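Local coordinates for unknown function protein VPA0580 (Vibrio parahaemolyticus, PDB 2QHQ) that is of unknown function but belongs to the HopJ family of type III effector proteins, and so may be related to proteins that bacteria secrete into host cells, at residues Ala35-Glu38 with Asp39-Phe43; Phe84-Phe87 with Tyr88-Asp91; Thr110-Glu113 with Gly114-Phe117; Phe48-Gly51 with Asn52-Asn55. One frame throughout, in Å; residues are numbered along the deposited sequence.

Interaction 1 of 4, residues Ala35-Glu38 with Asp39-Phe43; sequences AVIE and DNYDF
Asn40 folds its side chain back along the helix onto the carbonyl of Val36, four residues earlier. Its CB lies 3.3 Å from Val36 O. CG stands anti to the carbonyl carbon of Asn40 (chi1 -75°), which turns the amide back toward the preceding turn. The tip atom ND2 then donates to Val36 O at 2.9 Å. This bond is nearly straight, 164° at the hydrogen. It uses a lone pair in the plane of the Val36 carbonyl, and the oxygen lies close to the amide plane of Asn40. Asn40 ND2 also approaches Val36 CG1 at 3.9 Å. A second bond takes ND2 to Met12 O, so the buried amide nitrogen ties the helix to the segment before helix 14-23.

This is the C-terminal end of helix 30-40. Asp39 N still makes a regular helical bond to Ala35 O, 2.9 Å. Beyond it the backbone bonds weaken: Asn40 N reaches Val36 O and Ile37 O only weakly, and Tyr41 N makes a weak bond to Ile37 O. Tyr41 is the first residue to leave helical geometry, and strand 42-43 follows.

The carboxylate of Asp39 binds Ala5 N and Met12 N. The Tyr41 ring sets its edge toward Ile37, with CD2 4.3 Å from Ile37 CG2, and its OH bonds to Asn73 ND2.

Interaction 2 of 4, residues Phe84-Phe87 with Tyr88-Asp91; sequences FGRF and YRED
Arg86 and Glu90 form a salt bridge one helical turn apart. Arg86 runs extended as far as NE, and Glu90 is extended too. The two lie side by side and point the same way. Arg86 NH1 donates to Glu90 OE2 at 2.7 Å, with 137° at the hydrogen. The nitrogen comes to the syn side of the carboxylate, somewhat out of its plane. The two flat groups are steeply inclined, 77° apart. Arg86 CD also lies 3.6 Å from both carboxylate oxygens of Glu90.

The backbone bonds mark the start of helix 86-92. Gly85 is the N-cap, with positive phi. Its carbonyl oxygen takes a straight bond from Arg89 N, 2.9 Å, and a weak one from Tyr88 N. Arg86 O accepts from both Glu90 N (2.8 Å) and Asp91 N (3.0 Å). The second is an i to i+5 bond, and the turn at 88-91 is a wider pi-type turn.

Arg89 is bent at chi3 (-79°), which folds its guanidinium back so that one face lies over Gly85 and Arg86 N. Its NH2 is 3.6 Å from Gly85 CA and bonds to Ile28 O.

Among the apolar contacts, Phe84 CB meets Tyr88 CB at 3.9 Å. Phe84, Phe87 and Tyr88 all touch Ile104 of helix 102-110.

A polar contact lies at the Phe87 ring edge, where Asp91 OD2 sits; OD2 bonds to His101 NE2.

Arg86 is exposed and Glu90 partly so, so solvent would probably weaken their attraction. The pair still holds the two side chains together at the start of the helix.

Interaction 3 of 4, residues Thr110-Glu113 with Gly114-Phe117; sequences TGWE and GIQF
Gly114 packs against Thr110 and Gly111 at the turn that follows helix 102-110. Gly111, with positive phi, is the first residue off the helical path. Gly114 N sits between two carbonyls, at 3.3 Å from Thr110 O and 3.1 Å from Gly111 O, and bonds to both. It lies above the plane of each carbonyl and not on a lone pair. Gly114 CA is 4.2 Å from Thr110 CB. Thr110 OG1 bonds to Asn106 O.

Ile115 comes next and begins the strand. Its N donates to Trp112 O at 3.1 Å, with 159° at the hydrogen, and this closes a type I beta turn from Trp112 to Ile115. The Ile115 side chain runs beside the Trp112 indole, pointing the same way. CG1 stands anti to the carbonyl carbon of Ile115 (chi1 -72°) and meets Trp112 CE3 at 3.8 Å. Ile115 CG2, the other branch, approaches Trp112 CZ3 at 4.1 Å. The six-membered part of the indole therefore does the touching.

Gln116 and Phe117 continue strand 115-117 beyond the turn. Gln116 meets Ala124 of the second subunit, and Trp112 and Glu113 pack on Ala74 of that subunit.

The turn joins helix 102-110 to an outer strand of the sheet. Phe107 meets the Trp112 ring edge-to-face from that helix. Leu71 of helix 67-72 touches both Trp112 and Phe117, and Ile115 rests on Phe48 and Asn50 of strand 48-50.

Interaction 4 of 4, residues Phe48-Gly51 with Asn52-Asn55; sequences FTNG and NTQN
The Phe48 ring has the Asn55 amide over one face, across the beta hairpin of strands 48-50 and 53-55. Asn55 ND2 stands 3.2 Å from Phe48 CZ, displaced toward the rim of the ring. The amide and ring planes are only 24° apart, so the amide lies at a shallow tilt to the ring. Phe48 CG lies between its backbone N and carbonyl carbon (chi1 75°), and this brings the ring over against Asn55. The Phe48 ring also meets Phe117 of strand 115-117.

The hairpin is closed by a type II' turn from Asn50 to Thr53. Gly51 takes the first corner of the turn with positive phi, and Asn52 the second. The pairs Phe48-Asn55 and Asn50-Thr53 are hydrogen-bonded; Thr49-Gln54 between them is not. Asn50 N donates to Thr53 O at 2.8 Å, and Thr53 N returns a bond to Asn50 O at 3.0 Å.

Side chains pair on both faces. Thr49 CG2 meets Gln54 CG at 3.7 Å, while on the face of Phe48 and Asn55 the Thr53 CG2 methyl touches Asn50 CB at 3.8 Å. That face turns to helix 102-110: Asn50 ND2 bonds to Asn103 O and Asn55 ND2 to Asn103 OD1. Asn55 OD1 bonds to Asn60 ND2.

Phe48 O is gripped twice by Asn55, by the backbone N at 2.8 Å and by ND2 at 3.2 Å, from opposite faces of the carbonyl plane.

Overall arrangement
Interactions 3 and 4 form one unit, their centres 8 Å apart. Strand 48-50 is the middle strand of the sheet, flanked by 53-55 and 115-117. Gln116 O lies 2.8 Å from Thr49 N, and Gly114 O lies 2.9 Å from Gly51 N, both probable hydrogen bonds. Interaction 1 is on the far side of the chain's centre from this pair, 22 and 23 Å away between centres. Interaction 2 lies about 19 Å from interactions 3 and 4, and 20 Å from interaction 1, between centres. Helix 102-110 links three of them: it packs on interactions 2 and 4 and runs into interaction 3. With the function unassigned, none of the four can be tied to an active site.

Interaction 1 of 4, residues Ala35-Glu38 with Asp39-Phe43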
loop_
_atom_site.group_PDB
_atom_site.type_symbol
_atom_site.label_atom_id
_atom_site.label_comp_id
_atom_site.label_asym_id
_atom_site.label_seq_id
_atom_site.Cartn_x
_atom_site.Cartn_y
_atom_site.Cartn_z
ATOM N N ALA B 35 -16.386 8.814 -4.874
ATOM C CA ALA B 35 -16.231 10.254 -5.118
ATOM C C ALA B 35 -14.807 10.695 -4.879
ATOM O O ALA B 35 -14.239 11.438 -5.676
ATOM C CB ALA B 35 -17.189 11.068 -4.250
ATOM N N VAL B 36 -14.241 10.276 -3.753
ATOM C CA VAL B 36 -12.857 10.586 -3.425
ATOM C C VAL B 36 -11.877 10.034 -4.451
ATOM O O VAL B 36 -10.948 10.733 -4.881
ATOM C CB VAL B 36 -12.516 10.065 -2.017
ATOM C CG1 VAL B 36 -11.026 10.174 -1.734
ATOM C CG2 VAL B 36 -13.315 10.858 -0.989
ATOM N N ILE B 37 -12.065 8.783 -4.860
ATOM C CA ILE B 37 -11.153 8.208 -5.859
ATOM C C ILE B 37 -11.267 8.918 -7.212
ATOM O O ILE B 37 -10.254 9.267 -7.838
ATOM C CB ILE B 37 -11.347 6.677 -6.011
ATOM C CG1 ILE B 37 -10.948 5.971 -4.709
ATOM C CG2 ILE B 37 -10.557 6.166 -7.229
ATOM C CD1 ILE B 37 -11.239 4.469 -4.722
ATOM N N GLU B 38 -12.500 9.153 -7.649
ATOM C CA GLU B 38 -12.745 9.817 -8.932
ATOM C C GLU B 38 -12.156 11.214 -8.947
ATOM O O GLU B 38 -11.562 11.642 -9.944
ATOM C CB GLU B 38 -14.246 9.928 -9.201
ATOM C CG GLU B 38 -14.918 8.642 -9.592
ATOM C CD GLU B 38 -16.394 8.835 -9.908
ATOM O OE1 GLU B 38 -16.998 9.841 -9.453
ATOM O OE2 GLU B 38 -16.942 7.986 -10.640
ATOM N N ASP B 39 -12.347 11.943 -7.852
ATOM C CA ASP B 39 -11.874 13.323 -7.777
ATOM C C ASP B 39 -10.355 13.442 -7.687
ATOM O O ASP B 39 -9.797 14.448 -8.110
ATOM C CB ASP B 39 -12.492 14.061 -6.582
ATOM C CG ASP B 39 -13.941 14.432 -6.800
ATOM O OD1 ASP B 39 -14.488 14.126 -7.884
ATOM O OD2 ASP B 39 -14.530 15.033 -5.870
ATOM N N ASN B 40 -9.694 12.440 -7.110
ATOM C CA ASN B 40 -8.274 12.604 -6.771
ATOM C C ASN B 40 -7.299 11.820 -7.616
ATOM O O ASN B 40 -6.072 12.026 -7.506
ATOM C CB ASN B 40 -8.052 12.271 -5.302
ATOM C CG ASN B 40 -8.543 13.359 -4.404
ATOM O OD1 ASN B 40 -7.861 14.372 -4.205
ATOM N ND2 ASN B 40 -9.747 13.177 -3.865
ATOM N N TYR B 41 -7.830 10.927 -8.454
ATOM C CA TYR B 41 -6.967 10.050 -9.256
ATOM C C TYR B 41 -7.434 9.904 -10.678
ATOM O O TYR B 41 -8.636 9.993 -10.964
ATOM C CB TYR B 41 -6.868 8.631 -8.652
ATOM C CG TYR B 41 -6.352 8.632 -7.239
ATOM C CD1 TYR B 41 -4.982 8.606 -6.972
ATOM C CD2 TYR B 41 -7.242 8.702 -6.165
ATOM C CE1 TYR B 41 -4.517 8.641 -5.655
ATOM C CE2 TYR B 41 -6.798 8.760 -4.856
ATOM C CZ TYR B 41 -5.432 8.720 -4.609
ATOM O OH TYR B 41 -5.003 8.770 -3.304
ATOM N N ASP B 42 -6.474 9.620 -11.549
ATOM C CA ASP B 42 -6.780 9.142 -12.886
ATOM C C ASP B 42 -6.687 7.623 -12.878
ATOM O O ASP B 42 -5.692 7.062 -12.426
ATOM C CB ASP B 42 -5.804 9.730 -13.887
ATOM C CG ASP B 42 -6.068 11.208 -14.153
ATOM O OD1 ASP B 42 -7.247 11.557 -14.417
ATOM O OD2 ASP B 42 -5.091 11.987 -14.136
ATOM N N PHE B 43 -7.725 6.968 -13.377
ATOM C CA PHE B 43 -7.764 5.503 -13.346
ATOM C C PHE B 43 -7.418 4.916 -14.696
ATOM O O PHE B 43 -7.931 5.372 -15.737
ATOM C CB PHE B 43 -9.173 5.023 -12.942
ATOM C CG PHE B 43 -9.401 3.536 -13.150
ATOM C CD1 PHE B 43 -8.831 2.602 -12.276
ATOM C CD2 PHE B 43 -10.206 3.080 -14.202
ATOM C CE1 PHE B 43 -9.058 1.232 -12.447
ATOM C CE2 PHE B 43 -10.423 1.708 -14.387
ATOM C CZ PHE B 43 -9.845 0.788 -13.504
#

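Interaction 2 of 4, residues Phe84-Phe87 with Tyr88-Asp91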
loop_
_atom_site.group_PDB
_atom_site.type_symbol
_atom_site.label_atom_id
_atom_site.label_comp_id
_atom_site.label_asym_id
_atom_site.label_seq_id
_atom_site.Cartn_x
_atom_site.Cartn_y
_atom_site.Cartn_z
ATOM N N PHE B 84 -15.427 -0.350 0.896
ATOM C CA PHE B 84 -16.544 -0.900 0.125
ATOM C C PHE B 84 -17.917 -0.565 0.710
ATOM O O PHE B 84 -18.940 -0.899 0.090
ATOM C CB PHE B 84 -16.440 -2.421 -0.044
ATOM C CG PHE B 84 -15.319 -2.870 -0.943
ATOM C CD1 PHE B 84 -15.545 -3.070 -2.315
ATOM C CD2 PHE B 84 -14.052 -3.114 -0.424
ATOM C CE1 PHE B 84 -14.498 -3.547 -3.162
ATOM C CE2 PHE B 84 -13.000 -3.571 -1.266
ATOM C CZ PHE B 84 -13.222 -3.779 -2.617
ATOM N N GLY B 85 -17.945 0.109 1.862
ATOM C CA GLY B 85 -19.217 0.572 2.452
ATOM C C GLY B 85 -20.209 -0.571 2.609
ATOM O O GLY B 85 -19.845 -1.656 3.099
ATOM N N ARG B 86 -21.451 -0.347 2.169
ATOM C CA ARG B 86 -22.523 -1.336 2.330
ATOM C C ARG B 86 -22.284 -2.651 1.578
ATOM O O ARG B 86 -22.815 -3.686 1.988
ATOM C CB ARG B 86 -23.883 -0.761 1.908
ATOM C CG ARG B 86 -24.424 0.316 2.812
ATOM C CD ARG B 86 -25.751 0.855 2.256
ATOM N NE ARG B 86 -26.065 2.153 2.862
ATOM C CZ ARG B 86 -26.967 2.346 3.827
ATOM N NH1 ARG B 86 -27.667 1.326 4.320
ATOM N NH2 ARG B 86 -27.174 3.571 4.306
ATOM N N PHE B 87 -21.493 -2.631 0.501
ATOM C CA PHE B 87 -21.168 -3.893 -0.190
ATOM C C PHE B 87 -20.487 -4.866 0.765
ATOM O O PHE B 87 -20.742 -6.079 0.718
ATOM C CB PHE B 87 -20.257 -3.690 -1.419
ATOM C CG PHE B 87 -20.905 -2.960 -2.563
ATOM C CD1 PHE B 87 -22.177 -3.288 -3.005
ATOM C CD2 PHE B 87 -20.194 -1.980 -3.246
ATOM C CE1 PHE B 87 -22.740 -2.633 -4.108
ATOM C CE2 PHE B 87 -20.748 -1.310 -4.336
ATOM C CZ PHE B 87 -22.020 -1.627 -4.764
ATOM N N TYR B 88 -19.613 -4.329 1.619
ATOM C CA TYR B 88 -18.969 -5.110 2.662
ATOM C C TYR B 88 -19.885 -5.268 3.867
ATOM O O TYR B 88 -20.175 -6.377 4.292
ATOM C CB TYR B 88 -17.659 -4.434 3.087
ATOM C CG TYR B 88 -16.992 -5.051 4.302
ATOM C CD1 TYR B 88 -16.590 -6.381 4.298
ATOM C CD2 TYR B 88 -16.729 -4.282 5.443
ATOM C CE1 TYR B 88 -15.946 -6.940 5.415
ATOM C CE2 TYR B 88 -16.099 -4.839 6.558
ATOM C CZ TYR B 88 -15.717 -6.163 6.525
ATOM O OH TYR B 88 -15.085 -6.716 7.622
ATOM N N ARG B 89 -20.364 -4.155 4.420
ATOM C CA ARG B 89 -21.059 -4.213 5.697
ATOM C C ARG B 89 -22.426 -4.901 5.641
ATOM O O ARG B 89 -22.848 -5.481 6.652
ATOM C CB ARG B 89 -21.238 -2.800 6.275
ATOM C CG ARG B 89 -19.974 -2.268 6.897
ATOM C CD ARG B 89 -20.192 -0.914 7.538
ATOM N NE ARG B 89 -20.200 0.177 6.563
ATOM C CZ ARG B 89 -21.292 0.806 6.133
ATOM N NH1 ARG B 89 -22.502 0.459 6.560
ATOM N NH2 ARG B 89 -21.171 1.792 5.265
ATOM N N GLU B 90 -23.106 -4.813 4.500
ATOM C CA GLU B 90 -24.442 -5.416 4.315
ATOM C C GLU B 90 -24.383 -6.639 3.426
ATOM O O GLU B 90 -24.661 -7.750 3.884
ATOM C CB GLU B 90 -25.448 -4.424 3.700
ATOM C CG GLU B 90 -25.831 -3.284 4.603
ATOM C CD GLU B 90 -26.811 -2.284 3.970
ATOM O OE1 GLU B 90 -27.248 -2.421 2.786
ATOM O OE2 GLU B 90 -27.149 -1.329 4.684
ATOM N N ASP B 91 -24.030 -6.433 2.155
ATOM C CA ASP B 91 -24.135 -7.496 1.148
ATOM C C ASP B 91 -23.311 -8.703 1.596
ATOM O O ASP B 91 -23.779 -9.860 1.556
ATOM C CB ASP B 91 -23.635 -7.014 -0.234
ATOM C CG ASP B 91 -24.563 -6.012 -0.908
ATOM O OD1 ASP B 91 -25.014 -5.078 -0.230
ATOM O OD2 ASP B 91 -24.839 -6.165 -2.139
#

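Interaction 3 of 4, residues Thr110-Glu113 with Gly114-Phe117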
loop_
_atom_site.group_PDB
_atom_site.type_symbol
_atom_site.label_atom_id
_atom_site.label_comp_id
_atom_site.label_asym_id
_atom_site.label_seq_id
_atom_site.Cartn_x
_atom_site.Cartn_y
_atom_site.Cartn_z
ATOM N N THR B 110 -7.690 -13.791 2.445
ATOM C CA THR B 110 -6.247 -13.758 2.156
ATOM C C THR B 110 -5.598 -12.373 2.270
ATOM O O THR B 110 -4.361 -12.249 2.241
ATOM C CB THR B 110 -5.966 -14.361 0.758
ATOM O OG1 THR B 110 -6.953 -13.909 -0.177
ATOM C CG2 THR B 110 -6.027 -15.895 0.818
ATOM N N GLY B 111 -6.419 -11.338 2.389
ATOM C CA GLY B 111 -5.924 -9.981 2.663
ATOM C C GLY B 111 -4.921 -9.462 1.647
ATOM O O GLY B 111 -4.936 -9.848 0.474
ATOM N N TRP B 112 -4.042 -8.570 2.100
ATOM C CA TRP B 112 -3.080 -7.934 1.192
ATOM C C TRP B 112 -2.037 -8.901 0.663
ATOM O O TRP B 112 -1.500 -8.696 -0.436
ATOM C CB TRP B 112 -2.385 -6.758 1.872
ATOM C CG TRP B 112 -3.229 -5.505 1.922
ATOM C CD1 TRP B 112 -3.644 -4.844 3.056
ATOM C CD2 TRP B 112 -3.712 -4.736 0.808
ATOM N NE1 TRP B 112 -4.387 -3.726 2.711
ATOM C CE2 TRP B 112 -4.429 -3.627 1.343
ATOM C CE3 TRP B 112 -3.620 -4.877 -0.589
ATOM C CZ2 TRP B 112 -5.046 -2.660 0.528
ATOM C CZ3 TRP B 112 -4.225 -3.931 -1.394
ATOM C CH2 TRP B 112 -4.940 -2.827 -0.837
ATOM N N GLU B 113 -1.754 -9.946 1.438
ATOM C CA GLU B 113 -0.847 -11.006 1.015
ATOM C C GLU B 113 -1.307 -11.633 -0.300
ATOM O O GLU B 113 -0.502 -12.015 -1.130
ATOM C CB GLU B 113 -0.775 -12.077 2.097
ATOM C CG GLU B 113 -0.055 -11.629 3.350
ATOM C CD GLU B 113 -0.951 -11.057 4.442
ATOM O OE1 GLU B 113 -2.085 -10.591 4.168
ATOM O OE2 GLU B 113 -0.492 -11.084 5.603
ATOM N N GLY B 114 -2.625 -11.731 -0.467
ATOM C CA GLY B 114 -3.213 -12.365 -1.647
ATOM C C GLY B 114 -3.388 -11.441 -2.839
ATOM O O GLY B 114 -3.815 -11.882 -3.903
ATOM N N ILE B 115 -3.059 -10.162 -2.683
ATOM C CA ILE B 115 -3.266 -9.200 -3.777
ATOM C C ILE B 115 -1.994 -9.102 -4.610
ATOM O O ILE B 115 -0.914 -9.011 -4.052
ATOM C CB ILE B 115 -3.626 -7.790 -3.229
ATOM C CG1 ILE B 115 -5.065 -7.767 -2.657
ATOM C CG2 ILE B 115 -3.392 -6.694 -4.312
ATOM C CD1 ILE B 115 -6.180 -7.890 -3.711
ATOM N N GLN B 116 -2.121 -9.115 -5.937
ATOM C CA GLN B 116 -0.983 -8.859 -6.823
ATOM C C GLN B 116 -1.507 -8.167 -8.070
ATOM O O GLN B 116 -2.296 -8.755 -8.814
ATOM C CB GLN B 116 -0.288 -10.168 -7.201
ATOM C CG GLN B 116 0.832 -10.029 -8.239
ATOM C CD GLN B 116 2.219 -10.261 -7.677
ATOM O OE1 GLN B 116 2.412 -10.418 -6.466
ATOM N NE2 GLN B 116 3.199 -10.319 -8.568
ATOM N N PHE B 117 -1.099 -6.917 -8.263
ATOM C CA PHE B 117 -1.412 -6.171 -9.494
ATOM C C PHE B 117 -0.388 -6.461 -10.575
ATOM O O PHE B 117 0.820 -6.575 -10.295
ATOM C CB PHE B 117 -1.413 -4.670 -9.215
ATOM C CG PHE B 117 -2.697 -4.155 -8.644
ATOM C CD1 PHE B 117 -3.665 -3.614 -9.482
ATOM C CD2 PHE B 117 -2.926 -4.169 -7.266
ATOM C CE1 PHE B 117 -4.855 -3.106 -8.980
ATOM C CE2 PHE B 117 -4.131 -3.678 -6.750
ATOM C CZ PHE B 117 -5.097 -3.138 -7.620
#

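Interaction 4 of 4, residues Phe48-Gly51 with Asn52-Asn55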
loop_
_atom_site.group_PDB
_atom_site.type_symbol
_atom_site.label_atom_id
_atom_site.label_comp_id
_atom_site.label_asym_id
_atom_site.label_seq_id
_atom_site.Cartn_x
_atom_site.Cartn_y
_atom_site.Cartn_z
ATOM N N PHE B 48 -5.468 -7.919 -11.847
ATOM C CA PHE B 48 -4.953 -8.233 -10.507
ATOM C C PHE B 48 -5.514 -9.529 -9.973
ATOM O O PHE B 48 -6.658 -9.875 -10.257
ATOM C CB PHE B 48 -5.187 -7.077 -9.512
ATOM C CG PHE B 48 -6.621 -6.922 -9.022
ATOM C CD1 PHE B 48 -6.974 -7.299 -7.717
ATOM C CD2 PHE B 48 -7.592 -6.325 -9.839
ATOM C CE1 PHE B 48 -8.299 -7.108 -7.238
ATOM C CE2 PHE B 48 -8.907 -6.116 -9.377
ATOM C CZ PHE B 48 -9.257 -6.510 -8.070
ATOM N N THR B 49 -4.678 -10.240 -9.216
ATOM C CA THR B 49 -5.129 -11.444 -8.537
ATOM C C THR B 49 -5.446 -11.083 -7.102
ATOM O O THR B 49 -4.907 -10.121 -6.556
ATOM C CB THR B 49 -4.094 -12.575 -8.585
ATOM O OG1 THR B 49 -2.795 -12.046 -8.284
ATOM C CG2 THR B 49 -4.083 -13.216 -9.970
ATOM N N ASN B 50 -6.365 -11.840 -6.526
ATOM C CA ASN B 50 -6.871 -11.547 -5.202
ATOM C C ASN B 50 -7.205 -12.889 -4.557
ATOM O O ASN B 50 -8.334 -13.376 -4.639
ATOM C CB ASN B 50 -8.092 -10.639 -5.335
ATOM C CG ASN B 50 -8.744 -10.296 -3.993
ATOM O OD1 ASN B 50 -8.216 -10.591 -2.906
ATOM N ND2 ASN B 50 -9.924 -9.672 -4.074
ATOM N N GLY B 51 -6.183 -13.509 -3.970
ATOM C CA GLY B 51 -6.299 -14.851 -3.393
ATOM C C GLY B 51 -6.711 -15.837 -4.471
ATOM O O GLY B 51 -5.988 -16.029 -5.446
ATOM N N ASN B 52 -7.897 -16.419 -4.323
ATOM C CA ASN B 52 -8.350 -17.440 -5.266
ATOM C C ASN B 52 -9.192 -16.899 -6.414
ATOM O O ASN B 52 -9.767 -17.667 -7.191
ATOM C CB ASN B 52 -9.071 -18.580 -4.543
ATOM C CG ASN B 52 -8.116 -19.470 -3.758
ATOM O OD1 ASN B 52 -8.446 -19.915 -2.655
ATOM N ND2 ASN B 52 -6.926 -19.726 -4.314
ATOM N N THR B 53 -9.250 -15.577 -6.531
ATOM C CA THR B 53 -9.907 -14.973 -7.682
ATOM C C THR B 53 -8.934 -14.109 -8.507
ATOM O O THR B 53 -7.960 -13.566 -7.983
ATOM C CB THR B 53 -11.201 -14.238 -7.282
ATOM O OG1 THR B 53 -12.048 -14.092 -8.430
ATOM C CG2 THR B 53 -10.911 -12.880 -6.687
ATOM N N GLN B 54 -9.181 -14.025 -9.808
ATOM C CA GLN B 54 -8.290 -13.315 -10.721
ATOM C C GLN B 54 -9.169 -12.395 -11.545
ATOM O O GLN B 54 -10.248 -12.810 -11.997
ATOM C CB GLN B 54 -7.555 -14.316 -11.616
ATOM C CG GLN B 54 -6.568 -13.718 -12.633
ATOM C CD GLN B 54 -7.246 -13.205 -13.911
ATOM O OE1 GLN B 54 -8.299 -13.698 -14.312
ATOM N NE2 GLN B 54 -6.628 -12.221 -14.558
ATOM N N ASN B 55 -8.709 -11.163 -11.750
ATOM C CA ASN B 55 -9.465 -10.158 -12.498
ATOM C C ASN B 55 -8.630 -9.689 -13.674
ATOM O O ASN B 55 -7.504 -9.230 -13.478
ATOM C CB ASN B 55 -9.765 -8.946 -11.608
ATOM C CG ASN B 55 -10.468 -9.335 -10.323
ATOM O OD1 ASN B 55 -11.689 -9.509 -10.304
ATOM N ND2 ASN B 55 -9.697 -9.491 -9.241
#